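Local coordinates for 3-oxosteroid 1-dehydrogenase (Sterolibacterium denitrificans, PDB 7P18), which is an FAD-dependent flavoenzyme that probably oxidises 3-oxosteroids to 3-oxo-Delta(1)-steroids, passing the electrons to an acceptor, at residues E99-N102 against T106-Y109; M135-A140 against M212-R217; V416-D421 against A427-V432; Y395-L400 against Y487-D492; I237-G240 against K244-T247. All blocks are in the same frame, centred on the assembly; numbering follows the deposited sequence.

Contact 1. Residues E99-N102 against T106-Y109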
# COMPACT_ATOMS: atom_id res chain seq x y z
N GLU A 99 0.42 -0.70 20.46
CA GLU A 99 0.64 -0.16 21.83
C GLU A 99 2.14 -0.04 22.10
O GLU A 99 2.53 0.92 22.78
CB GLU A 99 0.01 -1.05 22.91
CG GLU A 99 -1.49 -0.88 22.98
CD GLU A 99 -2.12 -1.66 24.14
OE1 GLU A 99 -1.48 -1.80 25.19
OE2 GLU A 99 -3.25 -2.05 23.98
N TYR A 100 2.93 -0.99 21.60
CA TYR A 100 4.39 -1.01 21.74
C TYR A 100 4.98 0.21 21.05
O TYR A 100 5.81 0.90 21.68
CB TYR A 100 5.01 -2.30 21.17
CG TYR A 100 6.49 -2.21 20.93
CD1 TYR A 100 7.40 -2.10 21.96
CD2 TYR A 100 6.99 -2.18 19.63
CE1 TYR A 100 8.77 -1.94 21.73
CE2 TYR A 100 8.34 -2.04 19.38
CZ TYR A 100 9.24 -1.94 20.42
OH TYR A 100 10.58 -1.83 20.12
N ILE A 101 4.58 0.48 19.81
CA ILE A 101 5.03 1.72 19.11
C ILE A 101 4.70 2.93 19.99
O ILE A 101 5.60 3.75 20.25
CB ILE A 101 4.41 1.85 17.71
CG1 ILE A 101 4.94 0.79 16.75
CG2 ILE A 101 4.65 3.26 17.21
CD1 ILE A 101 4.34 0.81 15.36
N ASN A 102 3.43 3.07 20.39
CA ASN A 102 2.94 4.30 21.05
C ASN A 102 3.67 4.53 22.39
O ASN A 102 3.96 5.70 22.68
CB ASN A 102 1.44 4.28 21.24
CG ASN A 102 0.68 4.51 19.97
OD1 ASN A 102 1.27 4.86 18.94
ND2 ASN A 102 -0.62 4.22 20.01
N THR A 106 8.54 8.08 19.47
CA THR A 106 7.95 9.41 19.20
C THR A 106 6.80 9.23 18.21
O THR A 106 5.76 9.92 18.34
CB THR A 106 9.02 10.43 18.76
OG1 THR A 106 9.94 10.51 19.84
CG2 THR A 106 8.48 11.81 18.53
N LEU A 107 6.96 8.32 17.26
CA LEU A 107 5.88 7.91 16.32
C LEU A 107 4.63 7.51 17.14
O LEU A 107 4.81 6.78 18.12
CB LEU A 107 6.41 6.74 15.51
CG LEU A 107 5.45 6.08 14.53
CD1 LEU A 107 5.00 7.08 13.48
CD2 LEU A 107 6.13 4.87 13.91
N GLN A 108 3.46 8.00 16.75
CA GLN A 108 2.15 7.74 17.41
C GLN A 108 1.13 7.35 16.33
O GLN A 108 1.02 8.05 15.30
CB GLN A 108 1.71 8.97 18.23
CG GLN A 108 2.69 9.37 19.35
CD GLN A 108 2.72 8.37 20.48
OE1 GLN A 108 1.67 8.03 21.03
NE2 GLN A 108 3.90 7.82 20.75
N TYR A 109 0.38 6.26 16.57
CA TYR A 109 -0.76 5.77 15.75
C TYR A 109 -2.06 6.09 16.47
O TYR A 109 -2.11 5.91 17.70
CB TYR A 109 -0.66 4.27 15.45
CG TYR A 109 0.11 4.01 14.18
CD1 TYR A 109 1.49 3.94 14.17
CD2 TYR A 109 -0.56 3.92 12.96
CE1 TYR A 109 2.21 3.79 12.99
CE2 TYR A 109 0.14 3.73 11.77
CZ TYR A 109 1.52 3.69 11.78
OH TYR A 109 2.23 3.53 10.61

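Contact 2. Residues M135-A140 against M212-R217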
# COMPACT_ATOMS: atom_id res chain seq x y z
N MET A 135 0.32 10.07 13.48
CA MET A 135 0.39 11.54 13.67
C MET A 135 1.56 12.08 12.81
O MET A 135 2.55 11.33 12.56
CB MET A 135 0.65 11.87 15.14
CG MET A 135 -0.49 11.43 16.05
SD MET A 135 -0.25 12.07 17.74
CE MET A 135 -0.69 13.79 17.46
N LEU A 136 1.45 13.32 12.36
CA LEU A 136 2.59 14.01 11.68
C LEU A 136 3.84 13.85 12.54
O LEU A 136 3.77 13.96 13.79
CB LEU A 136 2.25 15.48 11.43
CG LEU A 136 1.08 15.79 10.50
CD1 LEU A 136 0.94 17.30 10.33
CD2 LEU A 136 1.25 15.15 9.13
N PHE A 137 4.96 13.53 11.91
CA PHE A 137 6.25 13.29 12.56
C PHE A 137 7.23 14.41 12.16
O PHE A 137 7.26 14.83 10.96
CB PHE A 137 6.79 11.90 12.18
CG PHE A 137 8.03 11.54 12.94
CD1 PHE A 137 7.95 10.96 14.18
CD2 PHE A 137 9.28 11.83 12.42
CE1 PHE A 137 9.09 10.67 14.89
CE2 PHE A 137 10.42 11.56 13.14
CZ PHE A 137 10.32 10.96 14.38
N ASP A 138 8.04 14.83 13.13
CA ASP A 138 9.05 15.91 13.01
C ASP A 138 10.36 15.34 12.48
O ASP A 138 11.12 14.79 13.28
CB ASP A 138 9.27 16.54 14.39
CG ASP A 138 10.18 17.76 14.38
OD1 ASP A 138 10.53 18.24 13.27
OD2 ASP A 138 10.47 18.22 15.48
N ALA A 139 10.60 15.46 11.17
CA ALA A 139 11.84 15.00 10.49
C ALA A 139 13.10 15.67 11.07
O ALA A 139 14.21 15.06 10.94
CB ALA A 139 11.72 15.26 9.02
N ALA A 140 12.99 16.84 11.70
CA ALA A 140 14.17 17.49 12.34
C ALA A 140 14.77 16.53 13.36
O ALA A 140 16.00 16.53 13.51
CB ALA A 140 13.80 18.82 12.97
N MET A 212 5.55 7.25 9.16
CA MET A 212 5.82 5.88 9.64
C MET A 212 7.31 5.56 9.48
O MET A 212 7.94 5.15 10.47
CB MET A 212 4.95 4.90 8.86
CG MET A 212 5.15 3.46 9.24
SD MET A 212 4.07 2.40 8.28
CE MET A 212 4.82 2.56 6.67
N ALA A 213 7.87 5.74 8.28
CA ALA A 213 9.27 5.42 7.98
C ALA A 213 10.22 6.34 8.74
O ALA A 213 11.22 5.84 9.31
CB ALA A 213 9.51 5.45 6.48
N ALA A 214 9.94 7.63 8.80
CA ALA A 214 10.75 8.60 9.60
C ALA A 214 10.74 8.19 11.07
O ALA A 214 11.83 8.12 11.70
CB ALA A 214 10.16 9.98 9.45
N GLY A 215 9.54 7.94 11.61
CA GLY A 215 9.39 7.57 13.04
C GLY A 215 10.12 6.29 13.37
O GLY A 215 10.77 6.23 14.42
N LEU A 216 10.07 5.26 12.50
CA LEU A 216 10.76 3.98 12.78
C LEU A 216 12.27 4.19 12.64
O LEU A 216 13.05 3.62 13.44
CB LEU A 216 10.23 2.89 11.84
CG LEU A 216 8.79 2.45 12.13
CD1 LEU A 216 8.25 1.59 10.99
CD2 LEU A 216 8.72 1.67 13.44
N ARG A 217 12.69 5.03 11.69
CA ARG A 217 14.15 5.32 11.55
C ARG A 217 14.64 5.97 12.85
O ARG A 217 15.69 5.59 13.34
CB ARG A 217 14.45 6.19 10.34
CG ARG A 217 15.94 6.45 10.18
CD ARG A 217 16.65 5.21 9.70
NE ARG A 217 18.11 5.29 9.65
CZ ARG A 217 18.93 5.06 10.68
NH1 ARG A 217 18.46 4.80 11.89
NH2 ARG A 217 20.23 5.15 10.49

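Contact 3. Residues V416-D421 against A427-V432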
# COMPACT_ATOMS: atom_id res chain seq x y z
N VAL A 416 -1.26 11.67 -20.12
CA VAL A 416 -1.96 11.49 -18.80
C VAL A 416 -3.48 11.53 -19.01
O VAL A 416 -4.23 10.82 -18.32
CB VAL A 416 -1.48 12.56 -17.81
CG1 VAL A 416 -2.33 12.55 -16.55
CG2 VAL A 416 -0.01 12.41 -17.49
N TYR A 417 -3.97 12.28 -20.00
CA TYR A 417 -5.42 12.34 -20.27
C TYR A 417 -5.64 12.59 -21.76
O TYR A 417 -4.78 13.21 -22.40
CB TYR A 417 -6.09 13.43 -19.41
CG TYR A 417 -5.66 14.82 -19.80
CD1 TYR A 417 -4.48 15.36 -19.33
CD2 TYR A 417 -6.37 15.52 -20.76
CE1 TYR A 417 -4.01 16.59 -19.78
CE2 TYR A 417 -5.93 16.76 -21.20
CZ TYR A 417 -4.74 17.29 -20.73
OH TYR A 417 -4.29 18.52 -21.19
N TRP A 418 -6.77 12.10 -22.26
CA TRP A 418 -7.30 12.42 -23.61
C TRP A 418 -8.55 13.30 -23.42
O TRP A 418 -9.28 13.09 -22.42
CB TRP A 418 -7.58 11.14 -24.38
CG TRP A 418 -6.36 10.34 -24.72
CD1 TRP A 418 -5.79 10.21 -25.96
CD2 TRP A 418 -5.60 9.50 -23.84
NE1 TRP A 418 -4.71 9.37 -25.90
CE2 TRP A 418 -4.54 8.95 -24.61
CE3 TRP A 418 -5.63 9.22 -22.46
CZ2 TRP A 418 -3.59 8.09 -24.06
CZ3 TRP A 418 -4.70 8.35 -21.93
CH2 TRP A 418 -3.68 7.81 -22.71
N ARG A 419 -8.76 14.26 -24.32
CA ARG A 419 -9.83 15.29 -24.19
C ARG A 419 -10.53 15.40 -25.55
O ARG A 419 -9.86 15.26 -26.59
CB ARG A 419 -9.21 16.58 -23.66
CG ARG A 419 -10.22 17.70 -23.45
CD ARG A 419 -9.59 19.02 -23.04
NE ARG A 419 -8.78 19.48 -24.16
CZ ARG A 419 -7.52 19.88 -24.12
NH1 ARG A 419 -6.87 19.96 -22.97
NH2 ARG A 419 -6.90 20.21 -25.24
N ASP A 420 -11.86 15.52 -25.52
CA ASP A 420 -12.67 15.66 -26.75
C ASP A 420 -13.98 16.38 -26.43
O ASP A 420 -14.52 16.22 -25.31
CB ASP A 420 -12.95 14.31 -27.40
CG ASP A 420 -13.19 14.46 -28.90
OD1 ASP A 420 -14.26 15.01 -29.27
OD2 ASP A 420 -12.32 14.01 -29.68
N ASP A 421 -14.48 17.13 -27.40
CA ASP A 421 -15.76 17.87 -27.27
C ASP A 421 -16.93 16.90 -27.25
O ASP A 421 -17.98 17.27 -26.68
CB ASP A 421 -15.91 18.87 -28.42
CG ASP A 421 -15.07 20.10 -28.25
OD1 ASP A 421 -14.66 20.42 -27.12
OD2 ASP A 421 -14.83 20.76 -29.28
N ALA A 427 -13.95 8.38 -27.76
CA ALA A 427 -13.95 6.92 -27.95
C ALA A 427 -12.93 6.58 -29.05
O ALA A 427 -12.19 5.57 -28.90
CB ALA A 427 -15.32 6.42 -28.32
N LYS A 428 -12.91 7.36 -30.12
CA LYS A 428 -12.05 7.01 -31.27
C LYS A 428 -10.57 7.22 -30.88
O LYS A 428 -9.77 6.36 -31.24
CB LYS A 428 -12.43 7.77 -32.54
CG LYS A 428 -11.63 7.26 -33.74
CD LYS A 428 -12.12 7.77 -35.07
CE LYS A 428 -11.13 7.53 -36.19
NZ LYS A 428 -11.61 8.28 -37.38
N GLN A 429 -10.25 8.23 -30.08
CA GLN A 429 -8.87 8.54 -29.64
C GLN A 429 -8.31 7.37 -28.82
O GLN A 429 -7.08 7.15 -28.85
CB GLN A 429 -8.83 9.83 -28.83
CG GLN A 429 -9.09 11.12 -29.59
CD GLN A 429 -8.83 12.29 -28.67
OE1 GLN A 429 -7.77 12.38 -28.03
NE2 GLN A 429 -9.81 13.18 -28.56
N ILE A 430 -9.16 6.64 -28.09
CA ILE A 430 -8.73 5.62 -27.10
C ILE A 430 -9.06 4.20 -27.57
O ILE A 430 -8.78 3.27 -26.83
CB ILE A 430 -9.30 5.96 -25.70
CG1 ILE A 430 -10.82 5.81 -25.63
CG2 ILE A 430 -8.83 7.35 -25.28
CD1 ILE A 430 -11.42 6.06 -24.24
N GLY A 431 -9.64 4.03 -28.76
CA GLY A 431 -9.88 2.71 -29.35
C GLY A 431 -11.02 1.99 -28.68
O GLY A 431 -10.99 0.76 -28.64
N VAL A 432 -11.99 2.73 -28.16
CA VAL A 432 -13.19 2.21 -27.47
C VAL A 432 -14.38 2.36 -28.41
O VAL A 432 -14.50 3.37 -29.07
CB VAL A 432 -13.38 2.96 -26.13
CG1 VAL A 432 -14.75 2.72 -25.55
CG2 VAL A 432 -12.28 2.60 -25.13
O HOH W 1 -6.67 14.13 -26.59

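Contact 4. Residues Y395-L400 against Y487-D492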
# COMPACT_ATOMS: atom_id res chain seq x y z
N TYR A 395 -12.79 17.76 -9.17
CA TYR A 395 -12.20 16.57 -8.48
C TYR A 395 -10.79 16.28 -8.96
O TYR A 395 -10.47 16.54 -10.10
CB TYR A 395 -13.07 15.35 -8.72
CG TYR A 395 -14.49 15.47 -8.23
CD1 TYR A 395 -14.76 15.93 -6.95
CD2 TYR A 395 -15.54 15.09 -9.02
CE1 TYR A 395 -16.07 16.00 -6.48
CE2 TYR A 395 -16.85 15.18 -8.58
CZ TYR A 395 -17.11 15.64 -7.30
OH TYR A 395 -18.40 15.70 -6.85
N PRO A 396 -9.94 15.71 -8.08
CA PRO A 396 -8.62 15.22 -8.48
C PRO A 396 -8.82 13.86 -9.15
O PRO A 396 -9.86 13.25 -8.98
CB PRO A 396 -7.86 15.13 -7.16
CG PRO A 396 -8.90 14.79 -6.16
CD PRO A 396 -10.21 15.41 -6.67
N MET A 397 -7.81 13.42 -9.90
CA MET A 397 -7.74 12.03 -10.43
C MET A 397 -6.27 11.68 -10.65
O MET A 397 -5.69 12.06 -11.67
CB MET A 397 -8.56 11.88 -11.70
CG MET A 397 -8.71 10.41 -12.15
SD MET A 397 -9.46 9.31 -10.92
CE MET A 397 -11.13 9.96 -10.81
N GLY A 398 -5.68 11.00 -9.67
CA GLY A 398 -4.23 10.73 -9.63
C GLY A 398 -3.44 12.00 -9.81
O GLY A 398 -3.61 12.94 -9.03
N PRO A 399 -2.59 12.12 -10.86
CA PRO A 399 -1.81 13.33 -11.04
C PRO A 399 -2.64 14.58 -11.41
O PRO A 399 -2.12 15.63 -11.28
CB PRO A 399 -0.86 12.98 -12.20
CG PRO A 399 -1.65 11.95 -12.99
CD PRO A 399 -2.37 11.13 -11.94
N LEU A 400 -3.89 14.44 -11.85
CA LEU A 400 -4.74 15.61 -12.18
C LEU A 400 -5.30 16.20 -10.88
O LEU A 400 -5.96 15.46 -10.15
CB LEU A 400 -5.90 15.24 -13.08
CG LEU A 400 -5.56 14.81 -14.50
CD1 LEU A 400 -6.85 14.68 -15.29
CD2 LEU A 400 -4.64 15.83 -15.15
N TYR A 487 -13.25 13.57 -20.90
CA TYR A 487 -11.86 13.17 -20.58
C TYR A 487 -11.80 11.65 -20.46
O TYR A 487 -12.77 11.02 -20.02
CB TYR A 487 -11.36 13.80 -19.29
CG TYR A 487 -11.16 15.28 -19.38
CD1 TYR A 487 -12.22 16.17 -19.23
CD2 TYR A 487 -9.91 15.79 -19.63
CE1 TYR A 487 -12.00 17.53 -19.32
CE2 TYR A 487 -9.68 17.15 -19.71
CZ TYR A 487 -10.74 18.03 -19.55
OH TYR A 487 -10.54 19.37 -19.63
N ALA A 488 -10.67 11.09 -20.89
CA ALA A 488 -10.35 9.67 -20.66
C ALA A 488 -8.99 9.60 -20.01
O ALA A 488 -8.12 10.41 -20.33
CB ALA A 488 -10.38 8.84 -21.92
N MET A 489 -8.84 8.61 -19.14
CA MET A 489 -7.53 8.25 -18.56
C MET A 489 -7.37 6.73 -18.69
O MET A 489 -8.38 5.98 -18.70
CB MET A 489 -7.42 8.73 -17.11
CG MET A 489 -7.43 10.25 -17.04
SD MET A 489 -7.43 10.88 -15.34
CE MET A 489 -5.71 10.63 -14.87
N ARG A 490 -6.15 6.33 -18.97
CA ARG A 490 -5.78 4.91 -19.17
C ARG A 490 -5.46 4.30 -17.81
O ARG A 490 -4.47 4.69 -17.19
CB ARG A 490 -4.57 4.82 -20.11
CG ARG A 490 -4.09 3.39 -20.33
CD ARG A 490 -2.75 3.32 -21.06
NE ARG A 490 -1.84 4.37 -20.65
CZ ARG A 490 -1.17 5.19 -21.47
NH1 ARG A 490 -1.11 4.94 -22.77
NH2 ARG A 490 -0.50 6.21 -20.95
N VAL A 491 -6.27 3.34 -17.41
CA VAL A 491 -6.10 2.63 -16.12
C VAL A 491 -5.37 1.30 -16.38
O VAL A 491 -5.95 0.33 -16.93
CB VAL A 491 -7.47 2.47 -15.43
CG1 VAL A 491 -7.29 1.70 -14.18
CG2 VAL A 491 -8.08 3.82 -15.08
N ASP A 492 -4.13 1.25 -15.95
CA ASP A 492 -3.30 0.02 -16.07
C ASP A 492 -3.59 -0.91 -14.89
O ASP A 492 -4.01 -0.42 -13.80
CB ASP A 492 -1.82 0.40 -16.13
CG ASP A 492 -1.40 0.91 -17.50
OD1 ASP A 492 -1.78 0.27 -18.47
OD2 ASP A 492 -0.70 1.96 -17.55

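Contact 5. Residues I237-G240 against K244-T247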
# COMPACT_ATOMS: atom_id res chain seq x y z
N ILE A 237 23.59 -17.90 4.23
CA ILE A 237 24.61 -18.87 4.75
C ILE A 237 23.85 -19.95 5.54
O ILE A 237 23.03 -19.60 6.38
CB ILE A 237 25.67 -18.12 5.58
CG1 ILE A 237 26.33 -17.03 4.72
CG2 ILE A 237 26.69 -19.10 6.17
CD1 ILE A 237 27.20 -16.05 5.48
N THR A 238 24.09 -21.22 5.24
CA THR A 238 23.48 -22.35 5.99
C THR A 238 24.54 -23.32 6.54
O THR A 238 25.67 -23.31 6.07
CB THR A 238 22.49 -23.11 5.11
OG1 THR A 238 23.24 -23.71 4.06
CG2 THR A 238 21.40 -22.22 4.53
N GLU A 239 24.13 -24.11 7.53
CA GLU A 239 24.88 -25.26 8.11
C GLU A 239 23.92 -26.44 8.24
O GLU A 239 22.69 -26.19 8.33
CB GLU A 239 25.42 -24.92 9.50
CG GLU A 239 26.43 -23.80 9.50
CD GLU A 239 26.96 -23.45 10.88
OE1 GLU A 239 26.43 -23.99 11.88
OE2 GLU A 239 27.89 -22.62 10.97
N GLY A 240 24.47 -27.67 8.28
CA GLY A 240 23.72 -28.92 8.53
C GLY A 240 23.78 -29.80 7.31
O GLY A 240 23.66 -29.28 6.20
N LYS A 244 19.02 -28.01 6.86
CA LYS A 244 19.76 -26.73 6.77
C LYS A 244 19.14 -25.73 7.76
O LYS A 244 17.89 -25.58 7.83
CB LYS A 244 19.75 -26.24 5.32
CG LYS A 244 20.52 -27.13 4.36
CD LYS A 244 21.90 -27.46 4.90
CE LYS A 244 22.79 -28.15 3.90
NZ LYS A 244 22.45 -29.59 3.82
N ARG A 245 20.02 -25.07 8.50
CA ARG A 245 19.72 -23.95 9.41
C ARG A 245 20.39 -22.74 8.79
O ARG A 245 21.45 -22.91 8.17
CB ARG A 245 20.27 -24.26 10.81
CG ARG A 245 20.20 -23.11 11.81
CD ARG A 245 20.58 -23.59 13.20
NE ARG A 245 21.95 -24.09 13.19
CZ ARG A 245 23.01 -23.50 13.74
NH1 ARG A 245 22.89 -22.34 14.37
NH2 ARG A 245 24.19 -24.09 13.66
N VAL A 246 19.81 -21.56 8.96
CA VAL A 246 20.38 -20.31 8.41
C VAL A 246 21.19 -19.66 9.52
O VAL A 246 20.63 -19.46 10.62
CB VAL A 246 19.27 -19.37 7.88
CG1 VAL A 246 19.78 -17.96 7.72
CG2 VAL A 246 18.72 -19.90 6.59
N THR A 247 22.45 -19.35 9.23
CA THR A 247 23.42 -18.85 10.24
C THR A 247 23.91 -17.45 9.86
O THR A 247 24.67 -16.85 10.66
CB THR A 247 24.60 -19.82 10.37
OG1 THR A 247 25.18 -19.96 9.07
CG2 THR A 247 24.15 -21.18 10.83

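Contact 1. Residues E99-N102 against T106-Y109
I101, near the end of helix 84-104, is where this helix first meets the loop that follows it and leads into strand 109-111, a helix-to-strand connection folded back on its own helix. Its CG2, anti to the backbone N, packs 4.0 Å from L107 CD2, while I101 CD1 comes within 4.4 Å of Y109 CE1. That ring ends in a hydroxyl bonded to G51 O, next to the FAD-binding residue A52. N102, one residue on, carries the polar part. Its carboxamide engages both backbone groups of Y109: OD1 accepts from Y109 N at 2.9 Å, nearly straight at 172°, and ND2 donates to Y109 O at 3.2 Å, more bent but on a lone pair. Gripped at both atoms, the amide cannot easily turn. With an alanine here Y109 N would probably be left without its side-chain acceptor and Y109 O with the weak bond from Q60 NE2, loosening the tie between strand and helix. Q108 bends at chi2 (-70°), bringing its own amide back to the last turn of the helix, where Q108 NE2 meets N102 O at 2.9 Å, 176° at the hydrogen, in the carbonyl plane on a lone pair.

Contact 2. Residues M135-A140 against M212-R217
The ring of F137 lies flat against bare helix backbone: the CA of G215 stands over its face, 3.8 Å from the ring centroid and 16° off the ring normal, a CH-pi contact with a residue that has no side chain. The two partners are the end of strand 131-138, in an antiparallel sheet, and helix 208-222, so the contact is a strand-on-helix packing carried by one aromatic side chain. The CB of F137 points toward the helix, and with CG anti to the backbone N (chi1 -174°) the ring extends straight onto it. The glycine sits nearest the CE1 side, where G215 CA is 3.6 Å from F137 CE1. Toward the opposite, CD2 edge of the ring, the methyl of A214 takes over, its CB 3.6 Å from F137 CD2. The carbonyl carbon of A214 lies over the same face as the glycine, toward the rim, and the ring thus spans one peptide unit of the helix. Small residues at both positions let the backbones approach closely, the CA atoms of F137 and G215 being 6.5 Å apart. The A214 side chain is about 11 Å from that of the FAD-binding S46. Past D138 the strand gives way to a short 3-10 segment. D138 turns away from the helix, forms a salt bridge with R204, and makes an Asx turn: its OD1 accepts from A140 N at 3.2 Å, met from above the carboxylate plane.

Contact 3. Residues V416-D421 against A427-V432
Strand 418-420 and helix 423-430 come closest at W418 and Q429, whose CA atoms are 7.3 Å apart, and just beyond, the helix closes in a Schellman motif at G431 (phi 74°). The strand pairs with strand 486-502 in an antiparallel sheet and the helix follows it directly, a strand-to-helix connection away from the annotated sites. The extended side chain of Q429 reaches across to the strand and spends both amide hydrogens there: NE2 donates to R419 O at 2.9 Å, approaching from above the carbonyl plane, and to D420 OD2, also at 2.9 Å, on the anti lone pair. Both acceptors lie close to the plane of the amide, which fixes its rotation. The amide oxygen turns to the indole edge: Q429 OE1 lies in the ring plane, 3.6 Å from W418 CD1. A water that accepts from R419 N at 3.1 Å also approaches OE1, though at a doubtfully short distance. Over one face of the indole lies I430, its CG2 3.9 Å from W418 CG in a CH-pi contact. W418 also stacks edge-to-face with W384, and D420 OD1 accepts from T422 N. Apolar packing of W418 and I430 thus adjoins the polar bonds of Q429. Committed to a backbone carbonyl and a carboxylate, Q429 ties the helix to the preceding strand, and its amide probably eases the negative charge of D420.

Contact 4. Residues Y395-L400 against Y487-D492
M489 reaches out from strand 486-502, part of a large antiparallel sheet, and lays its thioether against a type II' beta turn formed by M397 to L400. The turn is closed by two backbone bonds, M397 N to L400 O at 2.8 Å and L400 N to M397 O at 3.0 Å, with G398 at its positive-phi corner. This puts M397 and L400 side by side, the CB of each pointing toward the strand. The two methionines cross at a slant: M397 CG rests 3.5 Å from M489 SD, while the rest of the M397 chain bends at chi2 and chi3 toward L385 and F391. L400 meets the same sulfur differently, tip to tip, with CD1 3.8 Å from M489 SD. The sulfur thus touches a methylene and a methyl, which approach it roughly at right angles. M489 runs extended as far as SD and then bends (chi3 76°), which carries its CE over the turn, toward P399 CD at 4.5 Å. An alanine in place of M489 would probably open a gap between turn and sheet, taking from M397 and L400 the sulfur they share. I326 of strand 320-326 touches both M489 and P399. The loop after helix 389-394 is thereby packed onto one side of the sheet. The M489 methyl also faces the polar backbone of the turn, with CE 3.5 Å from M397 O.

Contact 5. Residues I237-G240 against K244-T247
I237 O takes the hydrogen of T247 N at 2.9 Å and 169°, the first of three good backbone bonds that pair strands 233-239 and 245-253 in an antiparallel hairpin. T247 OG1 adds a weak bond to the same carbonyl. I237 also bonds with the backbone of G248. Next along, T238 and V246 form a non-hydrogen-bonded pair, whose CA atoms send C-H contacts to the carbonyls opposite: T238 CA to R245 O at 3.0 Å and V246 CA to I237 O at 3.4 Å. E239 and R245 then make a hydrogen-bonded pair satisfied both ways: E239 N donates to R245 O at 3.0 Å, and R245 N donates to E239 O at 2.9 Å, nearly along the C=O axis. V246 and T247 have further backbone partners in E519 and A262. The E239 and R245 side chains project from the same face, side by side, in a salt bridge between E239 OE1 and R245 NH2 at 2.9 Å. Carboxylate and guanidinium planes stand nearly perpendicular, 79° apart, leaving a single close oxygen-nitrogen pair. T247 CG2 packs against both groups: it covers the centre of one guanidinium face and lies 3.6 Å from E239 CD. Since the salt bridge sits on an exposed part of the hairpin, solvent probably screens it, and the backbone bonds are likely to contribute more to holding the strands together.

Contacts 1 and 2 adjoin, their centres 11 Å apart: Q108 O is 2.8 Å from M135 N, a probable hydrogen bond between the loop before strand 109-111 and strand 131-138, and T106 CG2 packs 3.9 Å from F137 CE1. Contact 1 lies nearest the cofactor, the Y109 side chain about 8 Å from FAD and about 10 Å from the bound steroid, whereas the A214 side chain of contact 2 is about 14 Å from FAD. Contacts 3 and 4 adjoin, centres 12 Å apart, with W418 O and A488 N 2.9 Å apart between neighbouring strands. Contact 5 stands alone: the V246 side chain is about 7 Å from that of the FAD-binding F233, the I237 side chain about 14 Å from FAD.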